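Local coordinates for protein CrmK (Actinoalloteichus sp. WH1-2216-6, PDB 5I1V) that acts as an oxidase carrying covalently bound FAD and takes part in the recycling of shunt products during caerulomycin biosynthesis, at residues P31-L36 / V47-A52; V157-A162 / R180-A185; F194-R199 / N489-A494. All blocks are in the same frame, centred on the assembly; numbering follows the deposited sequence.

In the fold
The three contacts cluster around the FAD-binding part of the chain. Contacts 2 and 3 are buried, with centres about 9 Å apart, and use neighbouring strands, 152-160 and 196-202, of one five-stranded antiparallel sheet. Contact 1 is partly buried and joins their core through Val47 and Val51 of its helix: Val47 CG1 lies 3.7 Å from Val160 CG2, and Val47 CG2 lies 3.9 Å from Val196 CG2. Contact 3 brings in the C-terminal region and touches the adenine end of FAD directly. The side chain of Val157 in contact 2 is about 7 Å from the cofactor, and that of Arg35 in contact 1 is about 13 Å from it.

Contact 1 (P31-L36 / V47-A52); sequences PEYFRL and VSEAVA
Arg35, on strand 33-36, reaches across to Glu49 on helix 40-52 and holds one carboxylate oxygen in a fork. Its NH1 and NH2 both approach end-on, NH1 standing 2.9 Å from Glu49 OE1 and NH2 also 2.9 Å from Glu49 OE1. The oxygen lies near the guanidinium plane, but the carboxylate is turned almost perpendicular to it, the two planes being 87° apart. This is therefore a salt bridge to a single atom, not the coplanar pairing in which two nitrogens meet two oxygens, and both N-H bonds are well short of straight. Both nitrogens come in on the syn side of OE1. The Arg35 chain leaves with CG opposite the backbone N (chi1 175°) and then bends at chi2 and chi3, which swings the guanidinium round to the helix.

Tyr33 also turns toward the helix and crosses Glu49 at about a right angle, ring and carboxylate planes 75° apart. Its OH stops 4.0 Å from Glu49 OE1, too far for a direct hydrogen bond. A water at the ring edge, in its plane, closes the step, accepting from Tyr33 OH at 2.7 Å and donating to Glu49 OE1 at 2.9 Å, so three donors converge on that oxygen. Glu49 OE2 lies close to the like charge of Glu45, which Arg35 probably offsets. Thr8 engages Arg35 NE. The bridge ties helix 40-52 to the strand preceding it, within the beta-alpha-beta crossover from 33-36 to 57-60 of the PCMH-type FAD-binding fold.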
loop_
_atom_site.group_PDB
_atom_site.type_symbol
_atom_site.label_atom_id
_atom_site.label_comp_id
_atom_site.label_asym_id
_atom_site.label_seq_id
_atom_site.Cartn_x
_atom_site.Cartn_y
_atom_site.Cartn_z
ATOM N N PRO A 31 5.273 -25.903 -4.861
ATOM C CA PRO A 31 5.444 -26.497 -6.190
ATOM C C PRO A 31 6.880 -26.963 -6.477
ATOM O O PRO A 31 7.848 -26.582 -5.802
ATOM C CB PRO A 31 5.054 -25.326 -7.106
ATOM C CG PRO A 31 5.611 -24.175 -6.367
ATOM C CD PRO A 31 5.168 -24.447 -4.958
ATOM N N GLU A 32 7.016 -27.774 -7.514
ATOM C CA GLU A 32 8.281 -28.050 -8.144
ATOM C C GLU A 32 9.026 -26.763 -8.477
ATOM O O GLU A 32 10.242 -26.644 -8.281
ATOM C CB GLU A 32 8.012 -28.774 -9.465
ATOM C CG GLU A 32 9.020 -29.822 -9.820
ATOM C CD GLU A 32 8.802 -30.349 -11.234
ATOM O OE1 GLU A 32 9.797 -30.332 -11.987
ATOM O OE2 GLU A 32 7.651 -30.732 -11.583
ATOM N N TYR A 33 8.286 -25.809 -9.050
ATOM C CA TYR A 33 8.830 -24.528 -9.329
ATOM C C TYR A 33 7.725 -23.507 -9.478
ATOM O O TYR A 33 6.568 -23.845 -9.759
ATOM C CB TYR A 33 9.742 -24.574 -10.588
ATOM C CG TYR A 33 9.117 -25.062 -11.848
ATOM C CD1 TYR A 33 8.498 -24.204 -12.721
ATOM C CD2 TYR A 33 9.145 -26.396 -12.163
ATOM C CE1 TYR A 33 7.951 -24.659 -13.909
ATOM C CE2 TYR A 33 8.565 -26.873 -13.303
ATOM C CZ TYR A 33 7.973 -25.997 -14.188
ATOM O OH TYR A 33 7.383 -26.490 -15.333
ATOM N N PHE A 34 8.077 -22.252 -9.277
ATOM C CA PHE A 34 7.281 -21.113 -9.741
ATOM C C PHE A 34 7.835 -20.673 -11.103
ATOM O O PHE A 34 9.085 -20.668 -11.363
ATOM C CB PHE A 34 7.383 -19.942 -8.764
ATOM C CG PHE A 34 6.858 -20.256 -7.398
ATOM C CD1 PHE A 34 7.689 -20.787 -6.437
ATOM C CD2 PHE A 34 5.540 -19.997 -7.077
ATOM C CE1 PHE A 34 7.218 -21.035 -5.155
ATOM C CE2 PHE A 34 5.071 -20.251 -5.809
ATOM C CZ PHE A 34 5.907 -20.793 -4.868
ATOM N N ARG A 35 6.941 -20.247 -11.989
ATOM C CA ARG A 35 7.387 -19.700 -13.258
ATOM C C ARG A 35 6.847 -18.256 -13.302
ATOM O O ARG A 35 5.679 -18.065 -13.034
ATOM C CB ARG A 35 6.827 -20.570 -14.398
ATOM C CG ARG A 35 7.114 -20.038 -15.808
ATOM C CD ARG A 35 8.554 -20.051 -16.190
ATOM N NE ARG A 35 9.138 -21.397 -16.126
ATOM C CZ ARG A 35 8.933 -22.349 -17.024
ATOM N NH1 ARG A 35 8.164 -22.140 -18.090
ATOM N NH2 ARG A 35 9.513 -23.511 -16.868
ATOM N N LEU A 36 7.697 -17.257 -13.565
ATOM C CA LEU A 36 7.257 -15.863 -13.725
ATOM C C LEU A 36 7.466 -15.422 -15.187
ATOM O O LEU A 36 8.588 -15.088 -15.551
ATOM C CB LEU A 36 8.076 -14.954 -12.823
ATOM C CG LEU A 36 8.039 -15.115 -11.284
ATOM C CD1 LEU A 36 7.500 -13.862 -10.600
ATOM C CD2 LEU A 36 7.292 -16.299 -10.775
ATOM N N VAL A 47 2.342 -23.290 -19.759
ATOM C CA VAL A 47 1.227 -24.191 -19.740
ATOM C C VAL A 47 1.490 -25.459 -20.560
ATOM O O VAL A 47 1.122 -26.559 -20.138
ATOM C CB VAL A 47 -0.043 -23.458 -20.212
ATOM C CG1 VAL A 47 -1.223 -24.399 -20.399
ATOM C CG2 VAL A 47 -0.407 -22.400 -19.213
ATOM N N SER A 48 2.055 -25.282 -21.754
ATOM C CA SER A 48 2.359 -26.374 -22.653
ATOM C C SER A 48 3.322 -27.402 -22.009
ATOM O O SER A 48 3.075 -28.595 -22.098
ATOM C CB SER A 48 2.890 -25.822 -23.968
ATOM O OG SER A 48 3.238 -26.914 -24.785
ATOM N N GLU A 49 4.303 -26.937 -21.243
ATOM C CA GLU A 49 5.182 -27.830 -20.468
ATOM C C GLU A 49 4.404 -28.667 -19.453
ATOM O O GLU A 49 4.597 -29.907 -19.379
ATOM C CB GLU A 49 6.275 -27.027 -19.763
ATOM C CG GLU A 49 7.298 -26.436 -20.737
ATOM C CD GLU A 49 8.198 -25.346 -20.110
ATOM O OE1 GLU A 49 7.974 -24.912 -18.953
ATOM O OE2 GLU A 49 9.134 -24.906 -20.797
ATOM N N ALA A 50 3.544 -28.004 -18.678
ATOM C CA ALA A 50 2.801 -28.654 -17.632
ATOM C C ALA A 50 1.812 -29.637 -18.235
ATOM O O ALA A 50 1.727 -30.798 -17.806
ATOM C CB ALA A 50 2.114 -27.642 -16.731
ATOM N N VAL A 51 1.148 -29.240 -19.299
ATOM C CA VAL A 51 0.203 -30.111 -19.949
ATOM C C VAL A 51 0.900 -31.362 -20.524
ATOM O O VAL A 51 0.365 -32.475 -20.448
ATOM C CB VAL A 51 -0.576 -29.405 -21.087
ATOM C CG1 VAL A 51 -1.338 -30.439 -21.929
ATOM C CG2 VAL A 51 -1.570 -28.430 -20.485
ATOM N N ALA A 52 2.061 -31.186 -21.106
ATOM C CA ALA A 52 2.720 -32.297 -21.761
ATOM C C ALA A 52 2.988 -33.435 -20.761
ATOM O O ALA A 52 2.763 -34.605 -21.064
ATOM C CB ALA A 52 4.015 -31.857 -22.413
HETATM O O HOH W 1 5.929 -24.878 -16.880
#

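Contact 2 (V157-A162 / R180-A185)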
loop_
_atom_site.group_PDB
_atom_site.type_symbol
_atom_site.label_atom_id
_atom_site.label_comp_id
_atom_site.label_asym_id
_atom_site.label_seq_id
_atom_site.Cartn_x
_atom_site.Cartn_y
_atom_site.Cartn_z
ATOM N N VAL A 157 -7.085 -15.190 -23.300
ATOM C CA VAL A 157 -6.941 -16.373 -22.476
ATOM C C VAL A 157 -6.106 -17.429 -23.173
ATOM O O VAL A 157 -6.317 -17.707 -24.367
ATOM C CB VAL A 157 -8.304 -17.008 -22.229
ATOM C CG1 VAL A 157 -8.280 -17.956 -21.063
ATOM C CG2 VAL A 157 -9.349 -15.933 -21.965
ATOM N N VAL A 158 -5.179 -18.019 -22.428
ATOM C CA VAL A 158 -4.425 -19.150 -22.882
ATOM C C VAL A 158 -5.203 -20.390 -22.513
ATOM O O VAL A 158 -5.477 -20.638 -21.339
ATOM C CB VAL A 158 -3.032 -19.152 -22.219
ATOM C CG1 VAL A 158 -2.252 -20.397 -22.570
ATOM C CG2 VAL A 158 -2.250 -17.931 -22.674
ATOM N N VAL A 159 -5.512 -21.172 -23.526
ATOM C CA VAL A 159 -6.404 -22.324 -23.387
ATOM C C VAL A 159 -5.747 -23.596 -23.967
ATOM O O VAL A 159 -4.785 -23.506 -24.728
ATOM C CB VAL A 159 -7.738 -22.126 -24.084
ATOM C CG1 VAL A 159 -8.589 -21.096 -23.389
ATOM C CG2 VAL A 159 -7.557 -21.785 -25.581
ATOM N N VAL A 160 -6.265 -24.750 -23.562
ATOM C CA VAL A 160 -5.737 -26.072 -23.902
ATOM C C VAL A 160 -6.829 -26.936 -24.538
ATOM O O VAL A 160 -7.872 -27.183 -23.936
ATOM C CB VAL A 160 -5.236 -26.802 -22.650
ATOM C CG1 VAL A 160 -4.542 -28.114 -23.026
ATOM C CG2 VAL A 160 -4.326 -25.893 -21.823
ATOM N N ASP A 161 -6.614 -27.373 -25.761
ATOM C CA ASP A 161 -7.641 -28.210 -26.434
ATOM C C ASP A 161 -7.570 -29.658 -26.007
ATOM O O ASP A 161 -6.721 -29.998 -25.204
ATOM C CB ASP A 161 -7.581 -28.049 -27.951
ATOM C CG ASP A 161 -6.464 -28.818 -28.616
ATOM O OD1 ASP A 161 -5.723 -29.594 -27.967
ATOM O OD2 ASP A 161 -6.341 -28.637 -29.851
ATOM N N ALA A 162 -8.501 -30.496 -26.505
ATOM C CA ALA A 162 -8.628 -31.899 -26.105
ATOM C C ALA A 162 -7.352 -32.742 -26.362
ATOM O O ALA A 162 -7.049 -33.623 -25.582
ATOM C CB ALA A 162 -9.839 -32.533 -26.777
ATOM N N ARG A 180 -17.791 -15.811 -27.953
ATOM C CA ARG A 180 -18.490 -15.008 -26.982
ATOM C C ARG A 180 -18.821 -15.800 -25.730
ATOM O O ARG A 180 -18.923 -15.236 -24.655
ATOM C CB ARG A 180 -19.764 -14.444 -27.599
ATOM C CG ARG A 180 -20.324 -13.259 -26.870
ATOM C CD ARG A 180 -21.596 -12.771 -27.548
ATOM N NE ARG A 180 -21.918 -11.472 -26.980
ATOM C CZ ARG A 180 -22.508 -11.277 -25.805
ATOM N NH1 ARG A 180 -22.881 -12.302 -25.063
ATOM N NH2 ARG A 180 -22.734 -10.034 -25.378
ATOM N N ASP A 181 -18.983 -17.112 -25.857
ATOM C CA ASP A 181 -19.164 -17.954 -24.682
ATOM C C ASP A 181 -18.000 -17.860 -23.689
ATOM O O ASP A 181 -18.202 -17.791 -22.479
ATOM C CB ASP A 181 -19.446 -19.421 -25.079
ATOM C CG ASP A 181 -18.319 -20.058 -25.911
ATOM O OD1 ASP A 181 -17.602 -19.352 -26.686
ATOM O OD2 ASP A 181 -18.178 -21.304 -25.836
ATOM N N LEU A 182 -16.780 -17.915 -24.192
ATOM C CA LEU A 182 -15.592 -17.726 -23.364
ATOM C C LEU A 182 -15.570 -16.361 -22.679
ATOM O O LEU A 182 -15.223 -16.250 -21.480
ATOM C CB LEU A 182 -14.303 -17.925 -24.180
ATOM C CG LEU A 182 -13.013 -18.084 -23.412
ATOM C CD1 LEU A 182 -13.163 -19.198 -22.376
ATOM C CD2 LEU A 182 -11.865 -18.366 -24.375
ATOM N N TRP A 183 -15.953 -15.319 -23.414
ATOM C CA TRP A 183 -16.044 -13.976 -22.837
ATOM C C TRP A 183 -17.076 -13.994 -21.727
ATOM O O TRP A 183 -16.829 -13.500 -20.621
ATOM C CB TRP A 183 -16.373 -12.918 -23.890
ATOM C CG TRP A 183 -16.790 -11.613 -23.276
ATOM C CD1 TRP A 183 -15.992 -10.589 -22.904
ATOM C CD2 TRP A 183 -18.114 -11.247 -22.920
ATOM N NE1 TRP A 183 -16.728 -9.598 -22.345
ATOM C CE2 TRP A 183 -18.046 -9.983 -22.325
ATOM C CE3 TRP A 183 -19.358 -11.887 -23.037
ATOM C CZ2 TRP A 183 -19.176 -9.288 -21.910
ATOM C CZ3 TRP A 183 -20.466 -11.246 -22.576
ATOM C CH2 TRP A 183 -20.383 -9.945 -22.020
ATOM N N TRP A 184 -18.229 -14.618 -21.977
ATOM C CA TRP A 184 -19.289 -14.606 -20.998
ATOM C C TRP A 184 -18.909 -15.311 -19.705
ATOM O O TRP A 184 -19.279 -14.877 -18.626
ATOM C CB TRP A 184 -20.549 -15.237 -21.592
ATOM C CG TRP A 184 -21.762 -15.213 -20.701
ATOM C CD1 TRP A 184 -22.699 -14.212 -20.626
ATOM C CD2 TRP A 184 -22.214 -16.233 -19.804
ATOM N NE1 TRP A 184 -23.685 -14.549 -19.752
ATOM C CE2 TRP A 184 -23.425 -15.780 -19.228
ATOM C CE3 TRP A 184 -21.716 -17.474 -19.425
ATOM C CZ2 TRP A 184 -24.154 -16.535 -18.312
ATOM C CZ3 TRP A 184 -22.444 -18.226 -18.527
ATOM C CH2 TRP A 184 -23.658 -17.745 -17.971
ATOM N N ALA A 185 -18.184 -16.417 -19.843
ATOM C CA ALA A 185 -17.679 -17.155 -18.693
ATOM C C ALA A 185 -16.782 -16.320 -17.779
ATOM O O ALA A 185 -16.753 -16.512 -16.592
ATOM C CB ALA A 185 -16.943 -18.376 -19.139
#
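Leu182 of helix 180-185 meets Val157 and Val159 of strand 152-160, and its side chain can be traced outward atom by atom. Leu182 CB points toward the strand but is still 5.8 Å from Val157 CG2, so it serves only to launch the chain. From there CG sits opposite the backbone N (chi1 -166°), which directs the branch point at the sheet; Leu182 CG comes to 4.5 Å from Val157 CG2, at the margin of contact. The two methyls then part company. CD1 turns aside, toward the chain that leads into strand 196-202, where it packs near Phe194. CD2 continues the extended line from CA and makes the real approach: Leu182 CD2 is 4.2 Å from Val157 CG2 and 4.4 Å from Val159 CG1. Val157 CG2 and Val159 CG1 are 5.4 Å from each other, and the leucine methyl faces both, lying across the pair without being wedged tightly between them.

Val157 and Val159 lie on one face of the five-stranded antiparallel sheet. Val158 and Val160, between and beyond them, turn to the other face and pack against helix 40-52, so strand 152-160 is covered by a helix on each side. Around Leu182 the apolar surroundings are completed by Val169 and Ala171 of strand 166-172 and by Trp485 of helix 475-485. All three touching residues are buried, and every atom in the contact is aliphatic carbon at 4.2 Å or more. The chemistry is thus that of dispersion and water exclusion: it covers the sheet with hydrocarbon, while any directional restraint on the short helix probably comes from polar partners such as the Asp181-Arg484 salt bridge.

Contact 3 (F194-R199 / N489-A494); sequences FGVITR and NVFRHA. With FAD (flavin-adenine dinucleotide), chain E.
Phe491 holds CG beside its backbone N and opposite its carbonyl carbon (chi1 -54°), a setting that lays the ring against Gly195 and Val196. The contact joins the berberine-bridge-enzyme-like C-terminal region to the PCMH-type FAD-binding fold, where the 194-199 segment runs beside the adenine. Gly195 CA sits over one ring face in a CH-pi contact, 3.8 Å from the centroid of the Phe491 ring and 20° off its normal. The same Gly195 CA comes to 3.5 Å from Phe491 CE2, toward the rim of the ring. Val490 CG1 covers the opposite face of Phe491, so the phenyl is held flat between the two. Val196 adds its CG2 methyl, 3.8 Å from Phe491 CE1 and at an oblique angle.

An alanine here, in place of Phe491, would strip the phenyl from Gly195 and Val196 and is likely to open a gap beneath the backbone that presents the next residues to FAD. The 194-199 segment meets the adenine through its backbone: Gly195 O lies 3.3 Å from FAD C2A, and Ile197 engages the ring with both its polar main-chain atoms. FAD N6A donates to Ile197 O over 2.9 Å, while Ile197 N donates to FAD N1A at 2.9 Å with an N-H...N angle of 161°.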
loop_
_atom_site.group_PDB
_atom_site.type_symbol
_atom_site.label_atom_id
_atom_site.label_comp_id
_atom_site.label_asym_id
_atom_site.label_seq_id
_atom_site.Cartn_x
_atom_site.Cartn_y
_atom_site.Cartn_z
ATOM N N PHE A 194 -11.022 -21.718 -16.732
ATOM C CA PHE A 194 -11.098 -21.899 -18.190
ATOM C C PHE A 194 -9.767 -21.856 -18.920
ATOM O O PHE A 194 -9.677 -22.379 -20.010
ATOM C CB PHE A 194 -12.055 -20.861 -18.774
ATOM C CG PHE A 194 -13.429 -20.872 -18.108
ATOM C CD1 PHE A 194 -14.373 -21.814 -18.461
ATOM C CD2 PHE A 194 -13.751 -19.939 -17.159
ATOM C CE1 PHE A 194 -15.605 -21.855 -17.849
ATOM C CE2 PHE A 194 -14.975 -19.971 -16.504
ATOM C CZ PHE A 194 -15.898 -20.936 -16.846
ATOM N N GLY A 195 -8.752 -21.280 -18.305
ATOM C CA GLY A 195 -7.477 -21.008 -18.929
ATOM C C GLY A 195 -6.792 -19.904 -18.217
ATOM O O GLY A 195 -7.322 -19.386 -17.199
ATOM N N VAL A 196 -5.617 -19.510 -18.707
ATOM C CA VAL A 196 -4.841 -18.457 -18.071
ATOM C C VAL A 196 -5.201 -17.123 -18.708
ATOM O O VAL A 196 -4.912 -16.866 -19.895
ATOM C CB VAL A 196 -3.381 -18.668 -18.188
ATOM C CG1 VAL A 196 -2.599 -17.543 -17.472
ATOM C CG2 VAL A 196 -3.012 -19.997 -17.621
ATOM N N ILE A 197 -5.805 -16.250 -17.913
ATOM C CA ILE A 197 -6.120 -14.922 -18.411
ATOM C C ILE A 197 -4.823 -14.125 -18.459
ATOM O O ILE A 197 -4.191 -13.972 -17.426
ATOM C CB ILE A 197 -7.126 -14.202 -17.473
ATOM C CG1 ILE A 197 -8.426 -14.988 -17.413
ATOM C CG2 ILE A 197 -7.443 -12.774 -17.923
ATOM C CD1 ILE A 197 -9.122 -14.777 -16.081
ATOM N N THR A 198 -4.426 -13.611 -19.625
ATOM C CA THR A 198 -3.239 -12.795 -19.682
ATOM C C THR A 198 -3.544 -11.276 -19.588
ATOM O O THR A 198 -2.729 -10.462 -19.048
ATOM C CB THR A 198 -2.440 -13.138 -20.948
ATOM O OG1 THR A 198 -3.292 -13.091 -22.057
ATOM C CG2 THR A 198 -1.898 -14.544 -20.820
ATOM N N ARG A 199 -4.679 -10.854 -20.135
ATOM C CA ARG A 199 -5.033 -9.431 -20.093
ATOM C C ARG A 199 -6.516 -9.263 -20.352
ATOM O O ARG A 199 -7.146 -10.119 -20.901
ATOM C CB ARG A 199 -4.213 -8.577 -21.100
ATOM C CG ARG A 199 -4.414 -8.966 -22.538
ATOM C CD ARG A 199 -3.241 -8.588 -23.469
ATOM N NE ARG A 199 -2.087 -9.433 -23.239
ATOM C CZ ARG A 199 -0.895 -9.008 -22.828
ATOM N NH1 ARG A 199 -0.647 -7.720 -22.713
ATOM N NH2 ARG A 199 0.064 -9.883 -22.583
ATOM N N ASN A 489 -9.762 -30.630 -18.413
ATOM C CA ASN A 489 -9.842 -30.215 -16.992
ATOM C C ASN A 489 -8.434 -29.927 -16.433
ATOM O O ASN A 489 -8.081 -30.346 -15.332
ATOM C CB ASN A 489 -10.582 -31.235 -16.117
ATOM C CG ASN A 489 -11.069 -30.651 -14.784
ATOM O OD1 ASN A 489 -11.386 -29.465 -14.671
ATOM N ND2 ASN A 489 -11.090 -31.482 -13.746
ATOM N N VAL A 490 -7.636 -29.232 -17.227
ATOM C CA VAL A 490 -6.317 -28.787 -16.809
ATOM C C VAL A 490 -6.369 -27.823 -15.620
ATOM O O VAL A 490 -5.520 -27.853 -14.740
ATOM C CB VAL A 490 -5.590 -28.109 -17.976
ATOM C CG1 VAL A 490 -4.309 -27.433 -17.517
ATOM C CG2 VAL A 490 -5.239 -29.145 -19.036
ATOM N N PHE A 491 -7.326 -26.904 -15.664
ATOM C CA PHE A 491 -7.468 -25.888 -14.653
ATOM C C PHE A 491 -8.546 -26.261 -13.671
ATOM O O PHE A 491 -9.737 -26.259 -14.001
ATOM C CB PHE A 491 -7.769 -24.562 -15.353
ATOM C CG PHE A 491 -6.741 -24.234 -16.393
ATOM C CD1 PHE A 491 -5.509 -23.706 -16.003
ATOM C CD2 PHE A 491 -6.959 -24.496 -17.728
ATOM C CE1 PHE A 491 -4.537 -23.438 -16.948
ATOM C CE2 PHE A 491 -6.016 -24.209 -18.679
ATOM C CZ PHE A 491 -4.775 -23.696 -18.289
ATOM N N ARG A 492 -8.136 -26.496 -12.451
ATOM C CA ARG A 492 -9.067 -26.936 -11.465
ATOM C C ARG A 492 -8.597 -26.604 -10.045
ATOM O O ARG A 492 -7.423 -26.241 -9.831
ATOM C CB ARG A 492 -9.295 -28.422 -11.656
ATOM C CG ARG A 492 -8.081 -29.299 -11.340
ATOM C CD ARG A 492 -8.318 -30.775 -11.704
ATOM N NE ARG A 492 -7.102 -31.559 -11.496
ATOM C CZ ARG A 492 -6.094 -31.680 -12.373
ATOM N NH1 ARG A 492 -6.121 -31.106 -13.586
ATOM N NH2 ARG A 492 -5.045 -32.424 -12.049
ATOM N N HIS A 493 -9.543 -26.701 -9.120
ATOM C CA HIS A 493 -9.364 -26.455 -7.702
ATOM C C HIS A 493 -10.630 -26.935 -6.990
ATOM O O HIS A 493 -11.537 -27.448 -7.655
ATOM C CB HIS A 493 -9.007 -24.994 -7.384
ATOM C CG HIS A 493 -9.965 -23.969 -7.910
ATOM N ND1 HIS A 493 -11.200 -23.744 -7.362
ATOM C CD2 HIS A 493 -9.797 -23.015 -8.855
ATOM C CE1 HIS A 493 -11.788 -22.733 -7.992
ATOM N NE2 HIS A 493 -10.940 -22.259 -8.886
ATOM N N ALA A 494 -10.724 -26.787 -5.666
ATOM C CA ALA A 494 -11.879 -27.396 -4.930
ATOM C C ALA A 494 -13.209 -26.866 -5.447
ATOM O O ALA A 494 -14.213 -27.563 -5.425
ATOM C CB ALA A 494 -11.784 -27.113 -3.454
HETATM P PA FAD E . -5.157 -15.094 -6.639
HETATM O O1A FAD E . -5.029 -15.724 -5.275
HETATM O O2A FAD E . -3.870 -14.871 -7.379
HETATM O O5B FAD E . -6.156 -15.921 -7.525
HETATM C C5B FAD E . -7.525 -16.106 -7.181
HETATM C C4B FAD E . -8.089 -17.282 -7.992
HETATM O O4B FAD E . -8.123 -16.855 -9.368
HETATM C C3B FAD E . -7.295 -18.571 -8.015
HETATM O O3B FAD E . -8.186 -19.636 -8.294
HETATM C C2B FAD E . -6.375 -18.395 -9.191
HETATM O O2B FAD E . -5.703 -19.555 -9.691
HETATM C C1B FAD E . -7.280 -17.643 -10.175
HETATM N N9A FAD E . -6.510 -16.711 -11.036
HETATM C C8A FAD E . -5.627 -15.730 -10.680
HETATM N N7A FAD E . -5.053 -15.184 -11.802
HETATM C C5A FAD E . -5.589 -15.822 -12.822
HETATM C C6A FAD E . -5.421 -15.688 -14.248
HETATM N N6A FAD E . -4.598 -14.747 -14.669
HETATM N N1A FAD E . -6.122 -16.520 -15.026
HETATM C C2A FAD E . -6.930 -17.481 -14.530
HETATM N N3A FAD E . -7.186 -17.630 -13.205
HETATM C C4A FAD E . -6.474 -16.846 -12.356
HETATM N N1 FAD E . -13.403 -8.584 -4.231
HETATM C C2 FAD E . -14.312 -7.651 -4.599
HETATM O O2 FAD E . -15.112 -7.891 -5.511
HETATM N N3 FAD E . -14.397 -6.437 -4.014
HETATM C C4 FAD E . -13.635 -6.046 -3.000
HETATM O O4 FAD E . -13.732 -4.897 -2.521
HETATM C C4X FAD E . -12.614 -6.973 -2.535
HETATM N N5 FAD E . -11.793 -6.643 -1.501
HETATM C C5X FAD E . -10.799 -7.483 -1.174
HETATM C C6 FAD E . -9.847 -7.096 -0.231
HETATM C C7 FAD E . -8.795 -7.919 0.170
HETATM C C7M FAD E . -7.784 -7.416 1.208
HETATM C C8 FAD E . -8.719 -9.254 -0.462
HETATM C C8M FAD E . -7.639 -10.230 -0.084
HETATM C C9 FAD E . -9.663 -9.673 -1.406
HETATM C C9A FAD E . -10.703 -8.830 -1.791
HETATM N N10 FAD E . -11.651 -9.212 -2.748
HETATM C C10 FAD E . -12.591 -8.292 -3.174
HETATM C "C1'" FAD E . -11.765 -10.595 -3.211
HETATM C "C2'" FAD E . -10.992 -10.794 -4.474
HETATM O "O2'" FAD E . -11.764 -10.310 -5.555
HETATM C "C3'" FAD E . -10.599 -12.217 -4.688
HETATM O "O3'" FAD E . -9.803 -12.653 -3.551
HETATM C "C4'" FAD E . -9.844 -12.400 -6.022
HETATM O "O4'" FAD E . -10.072 -13.739 -6.461
HETATM C "C5'" FAD E . -8.365 -12.123 -5.845
HETATM O "O5'" FAD E . -7.736 -12.218 -7.123
HETATM P P FAD E . -6.155 -12.333 -7.103
HETATM O O1P FAD E . -5.569 -11.278 -6.238
HETATM O O2P FAD E . -5.648 -12.463 -8.505
HETATM O O3P FAD E . -5.955 -13.751 -6.344
#